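Local atomic coordinates of agarase (Pseudoalteromonas fuliginea, PDB entry 6XJ9), a protein that probably hydrolyses agarose, a galactan of red algal cell walls, as a glycoside hydrolase of family 50. Residues 317-322 with 351-356; 589-594 with 626-631; 691-696 with 745-750. One frame throughout, in Å; residues are numbered along the deposited sequence.

Contact 1. Residues 317-322 with 351-356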
loop_
_atom_site.group_PDB
_atom_site.type_symbol
_atom_site.label_atom_id
_atom_site.label_comp_id
_atom_site.label_asym_id
_atom_site.label_seq_id
_atom_site.Cartn_x
_atom_site.Cartn_y
_atom_site.Cartn_z
ATOM N N THR A 317 -27.175 -6.019 20.027
ATOM C CA THR A 317 -26.666 -5.283 21.176
ATOM C C THR A 317 -26.736 -6.142 22.432
ATOM O O THR A 317 -26.076 -5.837 23.423
ATOM C CB THR A 317 -27.515 -4.034 21.460
ATOM O OG1 THR A 317 -28.849 -4.478 21.727
ATOM C CG2 THR A 317 -27.521 -3.049 20.312
ATOM N N GLY A 318 -27.567 -7.190 22.396
ATOM C CA GLY A 318 -27.773 -8.035 23.566
ATOM C C GLY A 318 -29.050 -7.673 24.325
ATOM O O GLY A 318 -29.428 -8.345 25.283
ATOM N N TYR A 319 -29.710 -6.591 23.898
ATOM C CA TYR A 319 -30.963 -6.189 24.506
ATOM C C TYR A 319 -32.116 -6.832 23.743
ATOM O O TYR A 319 -31.970 -7.199 22.578
ATOM C CB TYR A 319 -31.049 -4.662 24.588
ATOM C CG TYR A 319 -30.071 -4.029 25.545
ATOM C CD1 TYR A 319 -28.763 -3.771 25.172
ATOM C CD2 TYR A 319 -30.450 -3.689 26.837
ATOM C CE1 TYR A 319 -27.857 -3.191 26.048
ATOM C CE2 TYR A 319 -29.565 -3.089 27.720
ATOM C CZ TYR A 319 -28.262 -2.845 27.326
ATOM O OH TYR A 319 -27.377 -2.273 28.195
ATOM N N ASP A 320 -33.261 -6.974 24.420
ATOM C CA ASP A 320 -34.473 -7.482 23.798
ATOM C C ASP A 320 -35.685 -6.918 24.531
ATOM O O ASP A 320 -35.558 -6.093 25.440
ATOM C CB ASP A 320 -34.513 -9.013 23.744
ATOM C CG ASP A 320 -35.392 -9.574 22.633
ATOM O OD1 ASP A 320 -36.002 -8.777 21.890
ATOM O OD2 ASP A 320 -35.442 -10.817 22.504
ATOM N N PHE A 321 -36.866 -7.364 24.106
ATOM C CA PHE A 321 -38.101 -6.759 24.559
ATOM C C PHE A 321 -39.124 -7.861 24.817
ATOM O O PHE A 321 -38.976 -8.984 24.335
ATOM C CB PHE A 321 -38.593 -5.724 23.537
ATOM C CG PHE A 321 -37.557 -4.712 23.115
ATOM C CD1 PHE A 321 -37.255 -3.621 23.918
ATOM C CD2 PHE A 321 -36.859 -4.865 21.926
ATOM C CE1 PHE A 321 -36.287 -2.700 23.542
ATOM C CE2 PHE A 321 -35.898 -3.938 21.545
ATOM C CZ PHE A 321 -35.616 -2.856 22.350
ATOM N N ASP A 322 -40.151 -7.514 25.598
ATOM C CA ASP A 322 -41.317 -8.358 25.772
ATOM C C ASP A 322 -41.897 -8.651 24.389
ATOM O O ASP A 322 -42.402 -7.750 23.715
ATOM C CB ASP A 322 -42.301 -7.714 26.753
ATOM C CG ASP A 322 -43.359 -8.680 27.254
ATOM O OD1 ASP A 322 -44.062 -9.262 26.400
ATOM O OD2 ASP A 322 -43.457 -8.858 28.489
ATOM N N LYS A 351 -40.286 0.040 26.831
ATOM C CA LYS A 351 -40.346 0.076 28.284
ATOM C C LYS A 351 -39.916 -1.258 28.900
ATOM O O LYS A 351 -39.463 -1.278 30.040
ATOM C CB LYS A 351 -41.720 0.561 28.758
ATOM C CG LYS A 351 -42.060 1.999 28.388
ATOM C CD LYS A 351 -42.638 2.791 29.540
ATOM C CE LYS A 351 -43.069 4.190 29.152
ATOM N NZ LYS A 351 -44.497 4.240 28.759
ATOM N N SER A 352 -40.023 -2.357 28.140
ATOM C CA SER A 352 -39.694 -3.686 28.637
ATOM C C SER A 352 -38.287 -4.127 28.218
ATOM O O SER A 352 -37.967 -5.316 28.257
ATOM C CB SER A 352 -40.716 -4.666 28.161
ATOM O OG SER A 352 -40.589 -4.845 26.758
ATOM N N ARG A 353 -37.437 -3.171 27.828
ATOM C CA ARG A 353 -36.090 -3.473 27.366
ATOM C C ARG A 353 -35.344 -4.208 28.477
ATOM O O ARG A 353 -35.334 -3.755 29.622
ATOM C CB ARG A 353 -35.385 -2.189 26.910
ATOM C CG ARG A 353 -33.988 -2.386 26.335
ATOM C CD ARG A 353 -33.524 -1.147 25.589
ATOM N NE ARG A 353 -32.197 -1.269 25.006
ATOM C CZ ARG A 353 -31.129 -0.575 25.381
ATOM N NH1 ARG A 353 -31.216 0.311 26.359
ATOM N NH2 ARG A 353 -29.971 -0.771 24.780
ATOM N N PHE A 354 -34.742 -5.352 28.134
ATOM C CA PHE A 354 -33.998 -6.139 29.106
ATOM C C PHE A 354 -32.730 -6.702 28.463
ATOM O O PHE A 354 -32.617 -6.748 27.240
ATOM C CB PHE A 354 -34.895 -7.220 29.723
ATOM C CG PHE A 354 -35.209 -8.390 28.820
ATOM C CD1 PHE A 354 -36.267 -8.340 27.927
ATOM C CD2 PHE A 354 -34.446 -9.549 28.868
ATOM C CE1 PHE A 354 -36.557 -9.422 27.109
ATOM C CE2 PHE A 354 -34.737 -10.632 28.053
ATOM C CZ PHE A 354 -35.789 -10.564 27.168
ATOM N N VAL A 355 -31.779 -7.140 29.298
ATOM C CA VAL A 355 -30.592 -7.805 28.788
ATOM C C VAL A 355 -30.934 -9.269 28.508
ATOM O O VAL A 355 -31.233 -10.032 29.425
ATOM C CB VAL A 355 -29.383 -7.658 29.733
ATOM C CG1 VAL A 355 -28.108 -8.180 29.084
ATOM C CG2 VAL A 355 -29.184 -6.222 30.202
ATOM N N ALA A 356 -30.896 -9.654 27.225
ATOM C CA ALA A 356 -31.137 -11.035 26.843
ATOM C C ALA A 356 -29.811 -11.783 26.707
ATOM O O ALA A 356 -29.754 -12.984 26.964
ATOM C CB ALA A 356 -31.959 -11.106 25.578
#

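Contact 2. Residues 589-594 with 626-631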
loop_
_atom_site.group_PDB
_atom_site.type_symbol
_atom_site.label_atom_id
_atom_site.label_comp_id
_atom_site.label_asym_id
_atom_site.label_seq_id
_atom_site.Cartn_x
_atom_site.Cartn_y
_atom_site.Cartn_z
ATOM N N ILE A 589 -31.980 -34.825 -17.307
ATOM C CA ILE A 589 -33.148 -34.360 -18.047
ATOM C C ILE A 589 -34.116 -33.690 -17.073
ATOM O O ILE A 589 -34.646 -32.612 -17.358
ATOM C CB ILE A 589 -33.800 -35.531 -18.822
ATOM C CG1 ILE A 589 -33.021 -35.862 -20.104
ATOM C CG2 ILE A 589 -35.271 -35.270 -19.114
ATOM C CD1 ILE A 589 -33.463 -37.146 -20.793
ATOM N N LEU A 590 -34.288 -34.321 -15.903
ATOM C CA LEU A 590 -35.228 -33.872 -14.889
ATOM C C LEU A 590 -34.725 -32.574 -14.254
ATOM O O LEU A 590 -35.484 -31.606 -14.166
ATOM C CB LEU A 590 -35.470 -34.994 -13.870
ATOM C CG LEU A 590 -36.132 -36.263 -14.422
ATOM C CD1 LEU A 590 -36.443 -37.272 -13.314
ATOM C CD2 LEU A 590 -37.390 -35.940 -15.209
ATOM N N LEU A 591 -33.440 -32.523 -13.886
ATOM C CA LEU A 591 -32.877 -31.291 -13.335
ATOM C C LEU A 591 -32.920 -30.147 -14.360
ATOM O O LEU A 591 -33.307 -29.029 -14.021
ATOM C CB LEU A 591 -31.469 -31.525 -12.779
ATOM C CG LEU A 591 -30.805 -30.291 -12.154
ATOM C CD1 LEU A 591 -31.654 -29.749 -11.004
ATOM C CD2 LEU A 591 -29.400 -30.617 -11.658
ATOM N N THR A 592 -32.551 -30.416 -15.612
ATOM C CA THR A 592 -32.664 -29.397 -16.655
ATOM C C THR A 592 -34.100 -28.881 -16.746
ATOM O O THR A 592 -34.311 -27.681 -16.862
ATOM C CB THR A 592 -32.196 -29.907 -18.024
ATOM O OG1 THR A 592 -30.858 -30.367 -17.859
ATOM C CG2 THR A 592 -32.215 -28.838 -19.099
ATOM N N ALA A 593 -35.081 -29.796 -16.709
ATOM C CA ALA A 593 -36.485 -29.461 -16.872
ATOM C C ALA A 593 -36.950 -28.545 -15.738
ATOM O O ALA A 593 -37.705 -27.596 -15.957
ATOM C CB ALA A 593 -37.327 -30.726 -16.943
ATOM N N TYR A 594 -36.511 -28.862 -14.519
ATOM C CA TYR A 594 -36.814 -28.041 -13.358
ATOM C C TYR A 594 -36.286 -26.629 -13.589
ATOM O O TYR A 594 -37.042 -25.663 -13.519
ATOM C CB TYR A 594 -36.306 -28.686 -12.057
ATOM C CG TYR A 594 -36.451 -27.800 -10.844
ATOM C CD1 TYR A 594 -37.615 -27.817 -10.093
ATOM C CD2 TYR A 594 -35.441 -26.920 -10.472
ATOM C CE1 TYR A 594 -37.785 -26.980 -9.003
ATOM C CE2 TYR A 594 -35.589 -26.081 -9.378
ATOM C CZ TYR A 594 -36.760 -26.124 -8.636
ATOM O OH TYR A 594 -36.926 -25.300 -7.564
ATOM N N PRO A 626 -24.765 -26.456 -10.940
ATOM C CA PRO A 626 -24.893 -27.624 -11.815
ATOM C C PRO A 626 -24.947 -27.154 -13.268
ATOM O O PRO A 626 -25.639 -26.178 -13.581
ATOM C CB PRO A 626 -26.248 -28.231 -11.432
ATOM C CG PRO A 626 -26.492 -27.745 -10.009
ATOM C CD PRO A 626 -25.842 -26.371 -9.938
ATOM N N ILE A 627 -24.210 -27.849 -14.147
ATOM C CA ILE A 627 -24.189 -27.526 -15.572
ATOM C C ILE A 627 -25.607 -27.514 -16.151
ATOM O O ILE A 627 -25.896 -26.711 -17.028
ATOM C CB ILE A 627 -23.226 -28.429 -16.380
ATOM C CG1 ILE A 627 -22.928 -27.862 -17.777
ATOM C CG2 ILE A 627 -23.753 -29.859 -16.478
ATOM C CD1 ILE A 627 -22.098 -26.580 -17.775
ATOM N N GLU A 628 -26.504 -28.376 -15.650
ATOM C CA GLU A 628 -27.851 -28.468 -16.198
ATOM C C GLU A 628 -28.613 -27.165 -15.961
ATOM O O GLU A 628 -29.444 -26.746 -16.773
ATOM C CB GLU A 628 -28.619 -29.624 -15.554
ATOM C CG GLU A 628 -28.119 -30.995 -15.977
ATOM C CD GLU A 628 -27.069 -31.637 -15.087
ATOM O OE1 GLU A 628 -26.450 -30.921 -14.269
ATOM O OE2 GLU A 628 -26.874 -32.874 -15.211
ATOM N N VAL A 629 -28.325 -26.544 -14.818
ATOM C CA VAL A 629 -29.021 -25.346 -14.384
ATOM C C VAL A 629 -28.455 -24.167 -15.170
ATOM O O VAL A 629 -29.211 -23.308 -15.626
ATOM C CB VAL A 629 -28.905 -25.173 -12.855
ATOM C CG1 VAL A 629 -29.536 -23.872 -12.371
ATOM C CG2 VAL A 629 -29.507 -26.367 -12.118
ATOM N N VAL A 630 -27.127 -24.153 -15.362
ATOM C CA VAL A 630 -26.496 -23.081 -16.118
ATOM C C VAL A 630 -27.004 -23.121 -17.564
ATOM O O VAL A 630 -27.324 -22.088 -18.156
ATOM C CB VAL A 630 -24.956 -23.146 -16.091
ATOM C CG1 VAL A 630 -24.361 -22.045 -16.962
ATOM C CG2 VAL A 630 -24.390 -23.059 -14.693
ATOM N N LYS A 631 -27.052 -24.336 -18.117
ATOM C CA LYS A 631 -27.523 -24.578 -19.471
ATOM C C LYS A 631 -28.963 -24.093 -19.613
ATOM O O LYS A 631 -29.285 -23.409 -20.574
ATOM C CB LYS A 631 -27.328 -26.048 -19.873
ATOM C CG LYS A 631 -27.792 -26.400 -21.281
ATOM C CD LYS A 631 -27.733 -27.896 -21.587
ATOM C CE LYS A 631 -28.518 -28.246 -22.833
ATOM N NZ LYS A 631 -28.374 -29.679 -23.183
#

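Contact 3. Residues 691-696 with 745-750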
loop_
_atom_site.group_PDB
_atom_site.type_symbol
_atom_site.label_atom_id
_atom_site.label_comp_id
_atom_site.label_asym_id
_atom_site.label_seq_id
_atom_site.Cartn_x
_atom_site.Cartn_y
_atom_site.Cartn_z
ATOM N N ASP A 691 -1.617 -5.646 -0.041
ATOM C CA ASP A 691 -1.745 -6.943 -0.688
ATOM C C ASP A 691 -3.194 -7.144 -1.123
ATOM O O ASP A 691 -3.456 -7.688 -2.199
ATOM C CB ASP A 691 -1.294 -8.054 0.260
ATOM C CG ASP A 691 -1.168 -9.403 -0.418
ATOM O OD1 ASP A 691 -0.646 -9.457 -1.568
ATOM O OD2 ASP A 691 -1.564 -10.387 0.211
ATOM N N ARG A 692 -4.114 -6.679 -0.270
ATOM C CA ARG A 692 -5.546 -6.774 -0.490
ATOM C C ARG A 692 -5.899 -6.072 -1.799
ATOM O O ARG A 692 -6.623 -6.632 -2.624
ATOM C CB ARG A 692 -6.294 -6.163 0.700
ATOM C CG ARG A 692 -7.795 -6.415 0.703
ATOM C CD ARG A 692 -8.443 -5.481 1.712
ATOM N NE ARG A 692 -9.878 -5.673 1.836
ATOM C CZ ARG A 692 -10.734 -4.736 2.210
ATOM N NH1 ARG A 692 -10.300 -3.522 2.522
ATOM N NH2 ARG A 692 -12.023 -5.028 2.291
ATOM N N ALA A 693 -5.346 -4.866 -1.985
ATOM C CA ALA A 693 -5.549 -4.084 -3.201
ATOM C C ALA A 693 -4.950 -4.790 -4.411
ATOM O O ALA A 693 -5.535 -4.757 -5.497
ATOM C CB ALA A 693 -4.981 -2.691 -3.043
ATOM N N ASN A 694 -3.765 -5.382 -4.230
ATOM C CA ASN A 694 -3.080 -6.046 -5.328
ATOM C C ASN A 694 -3.869 -7.278 -5.753
ATOM O O ASN A 694 -3.907 -7.607 -6.925
ATOM C CB ASN A 694 -1.647 -6.454 -4.977
ATOM C CG ASN A 694 -0.737 -5.254 -4.814
ATOM O OD1 ASN A 694 -1.098 -4.137 -5.183
ATOM N ND2 ASN A 694 0.456 -5.483 -4.301
ATOM N N MET A 695 -4.515 -7.942 -4.794
ATOM C CA MET A 695 -5.226 -9.169 -5.106
ATOM C C MET A 695 -6.542 -8.808 -5.795
ATOM O O MET A 695 -6.987 -9.506 -6.701
ATOM C CB MET A 695 -5.469 -9.985 -3.838
ATOM C CG MET A 695 -4.206 -10.725 -3.374
ATOM S SD MET A 695 -4.517 -11.607 -1.808
ATOM C CE MET A 695 -5.686 -12.837 -2.379
ATOM N N TYR A 696 -7.148 -7.710 -5.348
ATOM C CA TYR A 696 -8.265 -7.093 -6.043
ATOM C C TYR A 696 -7.919 -6.889 -7.517
ATOM O O TYR A 696 -8.685 -7.276 -8.399
ATOM C CB TYR A 696 -8.548 -5.721 -5.427
ATOM C CG TYR A 696 -9.604 -4.928 -6.151
ATOM C CD1 TYR A 696 -10.944 -5.167 -5.903
ATOM C CD2 TYR A 696 -9.272 -3.939 -7.072
ATOM C CE1 TYR A 696 -11.940 -4.446 -6.543
ATOM C CE2 TYR A 696 -10.263 -3.203 -7.713
ATOM C CZ TYR A 696 -11.599 -3.467 -7.455
ATOM O OH TYR A 696 -12.600 -2.781 -8.085
ATOM N N ILE A 745 -7.806 3.319 1.401
ATOM C CA ILE A 745 -7.129 4.136 0.407
ATOM C C ILE A 745 -6.518 3.255 -0.684
ATOM O O ILE A 745 -6.600 3.600 -1.865
ATOM C CB ILE A 745 -6.094 5.069 1.079
ATOM C CG1 ILE A 745 -6.754 6.366 1.557
ATOM C CG2 ILE A 745 -4.922 5.346 0.149
ATOM C CD1 ILE A 745 -5.855 7.274 2.387
ATOM N N GLU A 746 -5.934 2.112 -0.282
ATOM C CA GLU A 746 -5.243 1.217 -1.203
ATOM C C GLU A 746 -6.246 0.611 -2.190
ATOM O O GLU A 746 -5.933 0.430 -3.368
ATOM C CB GLU A 746 -4.492 0.109 -0.451
ATOM C CG GLU A 746 -3.354 0.606 0.436
ATOM C CD GLU A 746 -3.710 0.994 1.862
ATOM O OE1 GLU A 746 -4.922 0.981 2.219
ATOM O OE2 GLU A 746 -2.775 1.315 2.623
ATOM N N MET A 747 -7.461 0.337 -1.704
ATOM C CA MET A 747 -8.519 -0.255 -2.515
ATOM C C MET A 747 -8.988 0.760 -3.569
ATOM O O MET A 747 -9.150 0.426 -4.746
ATOM C CB MET A 747 -9.685 -0.693 -1.622
ATOM C CG MET A 747 -9.326 -1.793 -0.614
ATOM S SD MET A 747 -8.600 -3.261 -1.397
ATOM C CE MET A 747 -9.989 -3.817 -2.384
ATOM N N ILE A 748 -9.143 2.017 -3.139
ATOM C CA ILE A 748 -9.646 3.099 -3.974
ATOM C C ILE A 748 -8.669 3.361 -5.119
ATOM O O ILE A 748 -9.096 3.552 -6.257
ATOM C CB ILE A 748 -9.913 4.359 -3.115
ATOM C CG1 ILE A 748 -11.350 4.394 -2.586
ATOM C CG2 ILE A 748 -9.587 5.635 -3.873
ATOM C CD1 ILE A 748 -11.723 3.254 -1.684
ATOM N N GLU A 749 -7.366 3.360 -4.800
ATOM C CA GLU A 749 -6.310 3.615 -5.770
ATOM C C GLU A 749 -6.277 2.497 -6.807
ATOM O O GLU A 749 -6.147 2.760 -8.004
ATOM C CB GLU A 749 -4.951 3.768 -5.078
ATOM C CG GLU A 749 -4.852 5.007 -4.197
ATOM C CD GLU A 749 -4.915 6.320 -4.954
ATOM O OE1 GLU A 749 -3.968 6.592 -5.714
ATOM O OE2 GLU A 749 -5.925 7.051 -4.807
ATOM N N ALA A 750 -6.401 1.247 -6.345
ATOM C CA ALA A 750 -6.391 0.111 -7.254
ATOM C C ALA A 750 -7.643 0.120 -8.130
ATOM O O ALA A 750 -7.558 -0.144 -9.327
ATOM C CB ALA A 750 -6.248 -1.185 -6.498
#

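Contact 1. Residues 317-322 with 351-356
The guanidinium of Arg353 lies flat on the ring of Tyr319. The two planes are 23° apart. Arg353 CZ sits 3.6 Å from the centroid of the Tyr319 ring, so the stack is also a cation-pi contact. NH2 reaches over the middle of that face, and NE lies toward the CG-CD2 side, about equally far from both. The Arg353 chain gets there by running extended, with CG anti to the backbone N (chi1 -177°). Its CB rests 3.5 Å from Phe321 CE1, and the two side chains lie alongside each other, pointing the same way. Tyr319 CE2 also meets Val355 CG2.

The backbones pair as antiparallel strands. Asp320 and Phe354 form the hydrogen-bonded pair: Asp320 N gives to Phe354 O and Phe354 N gives to Asp320 O, each at 2.9 Å. Ala356 N donates to Gly318 O at 2.8 Å. Strand 354-355 is an outermost strand of a four-stranded antiparallel sheet, with strand 315-320 next to it. Asp320 and Phe354 share one face of this sheet, and there Phe354 CE1 and Ala356 CB both reach Asp320 CB. Past the pair, Asp322 N donates to Ser352 OG at 2.9 Å in a fairly straight bond.

Groups outside the two segments hold the polar ends. Glu393, on the neighbouring strand 392-395, makes a salt bridge with Arg353 NE, which would help keep the guanidinium over the ring. The Asp320 carboxylate is held by Tyr380 OH at OD1 and His391 ND1 at OD2. Within segment 317-322, Thr317 OG1 accepts from Tyr319 N at 3.1 Å, an ST turn that leads the chain into the pairing. Gly318 sits in this turn with a positive phi of 99°, where a CB would jam against the preceding carbonyl O.

Contact 2. Residues 589-594 with 626-631
Glu628 OE2, at the end of a side chain that packs on Leu591 and Thr592, is gripped by two hydroxyls, Ser588 OG and Tyr522 OH. The other carboxylate oxygen, OE1, is hydrogen-bonded to His521 NE2. With both oxygens engaged, the buried carboxylate is probably well fixed in rotation. A bend at chi2 (93°) takes the Glu628 chain out of the extended form and swings the carboxylate round toward Leu591. Glu628 OE1 then passes 4.0 Å from Leu591 CD2.

Thr592 crosses Glu628 at about a right angle. Its OG1 lies 3.3 Å from Glu628 CB and also close to CG, so the hydroxyl meets the aliphatic part of the side chain. Its polar partner is Ser588 O, one turn back on its own helix. Leu591 supplies the apolar half of the contact. Its CD2 meets Pro626 CB at 4.0 Å, and its CG lies 4.1 Å from Val629 CG2. Pro626 holds the N-cap position of helix 627-634, and its O accepts from both Val629 N and Val630 N.

The segment axes approach to 8.2 Å at a crossing angle of -39°. Helix 627-634 follows strand 620-621, which Val629 also touches. Two successive helices packed in this way are consistent with the outer helical layer of the (beta/alpha)8 barrel expected for this glycoside hydrolase family.

Contact 3. Residues 691-696 with 745-750
Segments 691-696 and 745-750 run in nearly the same direction, with axes 8.4 Å apart at closest approach and a crossing angle of -26°. The small Ala693 is consistent with this spacing. Its CB points at the other helix and touches Glu746 O at 3.3 Å. It also meets Ala750 CB at 4.0 Å, so two small side chains face each other.

Met747 fills the space beside them. Its chain bends at chi2 (-55°) and chi3 (-64°), which brings the thioether against helix 691-696. Met747 SD rests 3.6 Å from Ala693 CA and 3.8 Å from Arg692 CD. Met747 CE lies 3.9 Å from Tyr696 CB and equally near CG and CD1 of the Tyr696 ring. Met747 CG meets Arg692 NH1 at 3.7 Å, with the two side chains crossing at about a right angle. Replacing Met747 with an alanine would probably open a gap between the two helices, beside Ala693 CA and Tyr696 CB, and leave the aliphatic part of Arg692 without its apolar neighbour. Tyr696 CD2 also reaches Ala750 CB, at 4.1 Å.

The Arg692 guanidinium is held from outside: NE donates to Val671 O and NH2 to Gly735 O, while Tyr744 gives it a cation-pi contact. Strand 709-714 packs against the pair through Trp714, which touches both Arg692 and Met747. Helix 689-704 leads into that strand, and helix 745-763 is the last helix of the chain.

The chain first forms the N-terminal beta-rich region with its carbohydrate-binding-module-like domain, then strand 299-305 of the seven-stranded sheet. Contact 1 follows, closing a 28-residue link by pairing strand 315-320 with edge strand 354-355 in a small separate sheet. Contact 2 comes next and joins helix 584-609 to helix 627-634, beside strand 620-621, with 31 residues between its segments. Contact 3 closes last, over 48 residues, bringing the final helix back onto helix 689-704, both resting near strand 709-714. The three are in series, with no nesting or crossing. Contacts 2 and 3 lie on opposite sides of the chain's centre, their own centres about 38 Å apart.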